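Local coordinates for protein phytase (Debaryomyces castellii, PDB 2GFI) that releases phosphate from inositol hexakisphosphate by hydrolysis, as a 3-phytase of the histidine acid phosphatase family, at residues K82-Y87 with N254-Y258; G99-F103 with P270-I274. All coordinates share one frame; numbering follows the deposited sequence.

Both interactions join helix 77-91 or the loop that follows it to helix 249-266 or the turn after that helix, and their centres lie 13 Å apart. Interaction 1 is a largely buried crossing of two helices, built on tyrosine rings and aliphatic groups, with one water-bridged lysine and asparagine at its margin. Interaction 2 is partly buried and farther from the centre of the chain; it joins two 3-10 turns round a phenylalanine and lies next to a second subunit. The two share one apolar layer: Leu-255 of interaction 1 packs on Met-271 and Ile-274 of interaction 2, and Tyr-258 also touches Met-271. Neither contact has a direct hydrogen bond between its segments.

Interaction 1: K82-Y87 with N254-Y258; sequences KYKAVY and NLFGY
Tyr-83 and Tyr-258 meet where helix 77-91, which follows the His-70 loop of the histidine phosphatase fold, crosses helix 249-266, the N-to-C directions of the two segments differing by 108°. The Tyr-83 ring lies along the backbone of the second helix, with Tyr-258 N 3.5 Å above one face and toward the rim; that N-H is already spent on Asn-254 O within its own helix. With CG anti to its carbonyl carbon (chi1 -54°), Tyr-83 carries its hydroxyl to Gly-257, where OH comes to 3.2 Å from CA. The hydroxyl lies about where a beta carbon would stand, and this close approach therefore depends on the glycine. The two tyrosine side chains run past one another in opposing senses, their ring planes at 59°, and Tyr-83 CB meets Tyr-258 CD1 at 3.4 Å. Tyr-83 O lies at the edge of the Tyr-258 ring, in its plane.

On one flank, Val-86 CG1 packs on Leu-255 CD2 at 3.6 Å. Beyond the tyrosine pair, Tyr-258 OH approaches Tyr-87 CD1 at 3.4 Å, while the Tyr-87 hydroxyl is hydrogen-bonded to Tyr-108 O. At the solvent-facing margin, a water accepts from Lys-82 NZ at 3.2 Å and donates to Asn-254 OD1 at 3.0 Å. Cutting Tyr-83 back to an alanine here is likely to open a gap over the backbone from Asn-254 to Tyr-258, although CB would still meet the Tyr-258 ring. The nearest side-chain atoms of Tyr-83 and Asp-333, the predicted proton donor, are about 11 Å apart, and the arrangement is one of helix-helix packing in the mainly helical part of the histidine acid phosphatase fold.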
loop_
_atom_site.group_PDB
_atom_site.type_symbol
_atom_site.label_atom_id
_atom_site.label_comp_id
_atom_site.label_asym_id
_atom_site.label_seq_id
_atom_site.Cartn_x
_atom_site.Cartn_y
_atom_site.Cartn_z
ATOM N N LYS A 82 2.273 -19.584 31.363
ATOM C CA LYS A 82 3.176 -20.384 30.555
ATOM C C LYS A 82 4.207 -19.508 29.858
ATOM O O LYS A 82 5.380 -19.893 29.772
ATOM C CB LYS A 82 2.418 -21.240 29.520
ATOM C CG LYS A 82 1.713 -22.431 30.139
ATOM C CD LYS A 82 0.614 -22.945 29.201
ATOM C CE LYS A 82 -0.064 -24.184 29.731
ATOM N NZ LYS A 82 0.953 -25.225 30.094
ATOM N N TYR A 83 3.780 -18.352 29.349
ATOM C CA TYR A 83 4.706 -17.426 28.667
ATOM C C TYR A 83 5.735 -16.906 29.670
ATOM O O TYR A 83 6.920 -16.786 29.361
ATOM C CB TYR A 83 3.985 -16.254 27.947
ATOM C CG TYR A 83 2.908 -16.658 26.960
ATOM C CD1 TYR A 83 2.982 -17.871 26.262
ATOM C CD2 TYR A 83 1.808 -15.823 26.713
ATOM C CE1 TYR A 83 1.992 -18.244 25.355
ATOM C CE2 TYR A 83 0.808 -16.194 25.802
ATOM C CZ TYR A 83 0.920 -17.398 25.130
ATOM O OH TYR A 83 -0.060 -17.806 24.246
ATOM N N LYS A 84 5.270 -16.590 30.871
ATOM C CA LYS A 84 6.161 -16.106 31.938
ATOM C C LYS A 84 7.222 -17.170 32.305
ATOM O O LYS A 84 8.420 -16.854 32.413
ATOM C CB LYS A 84 5.345 -15.660 33.149
ATOM C CG LYS A 84 6.167 -14.979 34.244
ATOM C CD LYS A 84 7.234 -14.114 33.631
ATOM C CE LYS A 84 7.758 -13.045 34.608
ATOM N NZ LYS A 84 8.402 -13.603 35.804
ATOM N N ALA A 85 6.781 -18.411 32.488
ATOM C CA ALA A 85 7.682 -19.562 32.664
ATOM C C ALA A 85 8.725 -19.740 31.532
ATOM O O ALA A 85 9.906 -19.988 31.799
ATOM C CB ALA A 85 6.876 -20.871 32.907
ATOM N N VAL A 86 8.309 -19.606 30.276
ATOM C CA VAL A 86 9.267 -19.680 29.177
ATOM C C VAL A 86 10.211 -18.503 29.244
ATOM O O VAL A 86 11.416 -18.670 29.079
ATOM C CB VAL A 86 8.610 -19.778 27.760
ATOM C CG1 VAL A 86 9.706 -19.995 26.676
ATOM C CG2 VAL A 86 7.659 -20.958 27.698
ATOM N N TYR A 87 9.678 -17.307 29.480
ATOM C CA TYR A 87 10.507 -16.128 29.581
ATOM C C TYR A 87 11.612 -16.338 30.632
ATOM O O TYR A 87 12.764 -15.959 30.414
ATOM C CB TYR A 87 9.647 -14.913 29.953
ATOM C CG TYR A 87 10.452 -13.655 30.277
ATOM C CD1 TYR A 87 10.841 -12.758 29.265
ATOM C CD2 TYR A 87 10.795 -13.350 31.608
ATOM C CE1 TYR A 87 11.569 -11.588 29.571
ATOM C CE2 TYR A 87 11.498 -12.210 31.928
ATOM C CZ TYR A 87 11.892 -11.341 30.904
ATOM O OH TYR A 87 12.592 -10.231 31.251
ATOM N N ASN A 254 4.859 -22.612 22.641
ATOM C CA ASN A 254 4.280 -21.495 23.368
ATOM C C ASN A 254 4.814 -20.147 22.933
ATOM O O ASN A 254 4.217 -19.102 23.166
ATOM C CB ASN A 254 4.519 -21.714 24.866
ATOM C CG ASN A 254 3.564 -22.727 25.441
ATOM O OD1 ASN A 254 3.892 -23.482 26.364
ATOM N ND2 ASN A 254 2.370 -22.762 24.884
ATOM N N LEU A 255 5.925 -20.154 22.234
ATOM C CA LEU A 255 6.510 -18.902 21.842
ATOM C C LEU A 255 5.738 -18.311 20.666
ATOM O O LEU A 255 5.801 -17.106 20.420
ATOM C CB LEU A 255 7.999 -19.082 21.546
ATOM C CG LEU A 255 8.916 -19.331 22.723
ATOM C CD1 LEU A 255 10.409 -19.455 22.227
ATOM C CD2 LEU A 255 8.743 -18.206 23.716
ATOM N N PHE A 256 5.004 -19.162 19.947
ATOM C CA PHE A 256 4.040 -18.663 18.934
ATOM C C PHE A 256 2.958 -17.825 19.544
ATOM O O PHE A 256 2.731 -16.715 19.071
ATOM C CB PHE A 256 3.392 -19.777 18.104
ATOM C CG PHE A 256 4.324 -20.438 17.181
ATOM C CD1 PHE A 256 4.605 -19.873 15.942
ATOM C CD2 PHE A 256 4.942 -21.640 17.546
ATOM C CE1 PHE A 256 5.495 -20.520 15.062
ATOM C CE2 PHE A 256 5.813 -22.284 16.699
ATOM C CZ PHE A 256 6.094 -21.726 15.442
ATOM N N GLY A 257 2.307 -18.331 20.595
ATOM C CA GLY A 257 1.319 -17.528 21.332
ATOM C C GLY A 257 1.976 -16.297 21.966
ATOM O O GLY A 257 1.417 -15.189 21.985
ATOM N N TYR A 258 3.171 -16.476 22.492
ATOM C CA TYR A 258 3.896 -15.384 23.103
ATOM C C TYR A 258 4.052 -14.261 22.061
ATOM O O TYR A 258 3.769 -13.100 22.340
ATOM C CB TYR A 258 5.258 -15.943 23.561
ATOM C CG TYR A 258 6.078 -15.040 24.446
ATOM C CD1 TYR A 258 6.469 -15.458 25.737
ATOM C CD2 TYR A 258 6.499 -13.773 24.001
ATOM C CE1 TYR A 258 7.249 -14.650 26.548
ATOM C CE2 TYR A 258 7.275 -12.972 24.798
ATOM C CZ TYR A 258 7.650 -13.410 26.075
ATOM O OH TYR A 258 8.409 -12.575 26.877
HETATM O O HOH W 1 1.982 -25.650 27.093
#

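Interaction 2: G99-F103 with P270-I274; sequences GELAF and PMCDI
Phe-103 against Pro-270, Met-271 and Ile-274 makes an apolar contact between two 3-10 turns, one in the loop after helix 77-91 and the other in the short connection between helices 249-266 and 277-295. The proline comes in over the ring: Pro-270 CB stands 3.4 Å from the centroid of the Phe-103 ring, only 18° off the normal, a CH-pi contact. Leu-101 O, from the phenylalanine's own turn, lies over the opposite face. With CG between its backbone N and carbonyl carbon (chi1 64°), Phe-103 swings its ring across to Pro-270 and presents a face to it.

Round the rim the partners are different. Met-271 SD sits 5.3 Å from the ring centroid of Phe-103, at the edge and in its plane, a Met-aromatic contact whose nearest ring atom is CZ. Next along the edge, Ile-274 CG2 reaches Phe-103 CE2 at 3.7 Å. The same methyl also receives Leu-101 CD2, again at 3.7 Å, and thus fills the angle between the two side chains of the first turn. In the mainly helical part of the histidine acid phosphatase fold, the loop after helix 77-91 thereby docks on a turn tied to the helix before it by the disulfide between Cys-272 and Cys-259.

At the other end, Glu-100 CB rests against Ile-274 CG2 at 4.0 Å. The two oxygens that come close here, Glu-100 OE2 and Ile-274 O, are 3.6 Å apart, and one arginine serves both: Arg-237 of helix 229-241 makes a salt bridge to Glu-100 OE2 through NE and a hydrogen bond to Ile-274 O through NH2. That shared guanidinium is likely to offset any repulsion between them. Tyr-108 meets the Phe-103 ring edge-to-face.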
loop_
_atom_site.group_PDB
_atom_site.type_symbol
_atom_site.label_atom_id
_atom_site.label_comp_id
_atom_site.label_asym_id
_atom_site.label_seq_id
_atom_site.Cartn_x
_atom_site.Cartn_y
_atom_site.Cartn_z
ATOM N N GLY A 99 22.124 -14.970 17.449
ATOM C CA GLY A 99 21.130 -15.317 16.449
ATOM C C GLY A 99 19.759 -14.687 16.675
ATOM O O GLY A 99 19.638 -13.549 17.131
ATOM N N GLU A 100 18.719 -15.431 16.328
ATOM C CA GLU A 100 17.341 -14.954 16.453
ATOM C C GLU A 100 16.970 -14.593 17.862
ATOM O O GLU A 100 16.075 -13.800 18.059
ATOM C CB GLU A 100 16.326 -16.021 16.037
ATOM C CG GLU A 100 16.595 -16.697 14.730
ATOM C CD GLU A 100 17.026 -18.118 14.952
ATOM O OE1 GLU A 100 18.169 -18.376 15.482
ATOM O OE2 GLU A 100 16.185 -18.964 14.608
ATOM N N LEU A 101 17.605 -15.228 18.846
ATOM C CA LEU A 101 17.231 -14.997 20.248
ATOM C C LEU A 101 18.015 -13.868 20.910
ATOM O O LEU A 101 17.821 -13.596 22.095
ATOM C CB LEU A 101 17.341 -16.287 21.057
ATOM C CG LEU A 101 16.444 -17.457 20.627
ATOM C CD1 LEU A 101 16.640 -18.611 21.582
ATOM C CD2 LEU A 101 14.982 -17.031 20.577
ATOM N N ALA A 102 18.861 -13.174 20.149
ATOM C CA ALA A 102 19.727 -12.122 20.744
ATOM C C ALA A 102 18.982 -11.002 21.455
ATOM O O ALA A 102 19.497 -10.418 22.413
ATOM C CB ALA A 102 20.698 -11.528 19.702
ATOM N N PHE A 103 17.790 -10.664 20.973
ATOM C CA PHE A 103 17.027 -9.574 21.584
ATOM C C PHE A 103 16.786 -9.855 23.077
ATOM O O PHE A 103 16.463 -8.930 23.835
ATOM C CB PHE A 103 15.683 -9.384 20.863
ATOM C CG PHE A 103 14.759 -10.583 20.987
ATOM C CD1 PHE A 103 13.847 -10.672 22.039
ATOM C CD2 PHE A 103 14.811 -11.625 20.057
ATOM C CE1 PHE A 103 13.002 -11.777 22.157
ATOM C CE2 PHE A 103 13.984 -12.745 20.190
ATOM C CZ PHE A 103 13.054 -12.802 21.215
ATOM N N PRO A 270 9.594 -9.027 19.159
ATOM C CA PRO A 270 10.823 -9.690 18.751
ATOM C C PRO A 270 10.645 -11.202 18.699
ATOM O O PRO A 270 11.307 -11.856 17.951
ATOM C CB PRO A 270 11.813 -9.308 19.858
ATOM C CG PRO A 270 10.995 -8.853 20.973
ATOM C CD PRO A 270 9.774 -8.201 20.375
ATOM N N MET A 271 9.714 -11.741 19.455
ATOM C CA MET A 271 9.538 -13.178 19.546
ATOM C C MET A 271 8.935 -13.710 18.250
ATOM O O MET A 271 9.157 -14.881 17.880
ATOM C CB MET A 271 8.639 -13.474 20.755
ATOM C CG MET A 271 8.653 -14.883 21.208
ATOM S SD MET A 271 10.241 -15.408 21.826
ATOM C CE MET A 271 10.239 -14.750 23.517
ATOM N N CYS A 272 8.186 -12.837 17.554
ATOM C CA CYS A 272 7.679 -13.151 16.205
ATOM C C CYS A 272 8.807 -13.356 15.195
ATOM O O CYS A 272 8.578 -13.983 14.129
ATOM C CB CYS A 272 6.768 -12.058 15.670
ATOM S SG CYS A 272 5.244 -11.961 16.595
ATOM N N ASP A 273 9.992 -12.832 15.516
ATOM C CA ASP A 273 11.111 -12.916 14.547
ATOM C C ASP A 273 11.890 -14.186 14.557
ATOM O O ASP A 273 12.808 -14.326 13.774
ATOM C CB ASP A 273 12.084 -11.794 14.772
ATOM C CG ASP A 273 11.422 -10.495 14.720
ATOM O OD1 ASP A 273 10.384 -10.398 14.004
ATOM O OD2 ASP A 273 11.838 -9.526 15.359
ATOM N N ILE A 274 11.541 -15.108 15.434
ATOM C CA ILE A 274 12.402 -16.293 15.628
ATOM C C ILE A 274 11.944 -17.468 14.777
ATOM O O ILE A 274 12.609 -18.496 14.714
ATOM C CB ILE A 274 12.435 -16.672 17.125
ATOM C CG1 ILE A 274 11.100 -17.281 17.554
ATOM C CG2 ILE A 274 12.836 -15.448 17.976
ATOM C CD1 ILE A 274 11.119 -17.879 18.981
#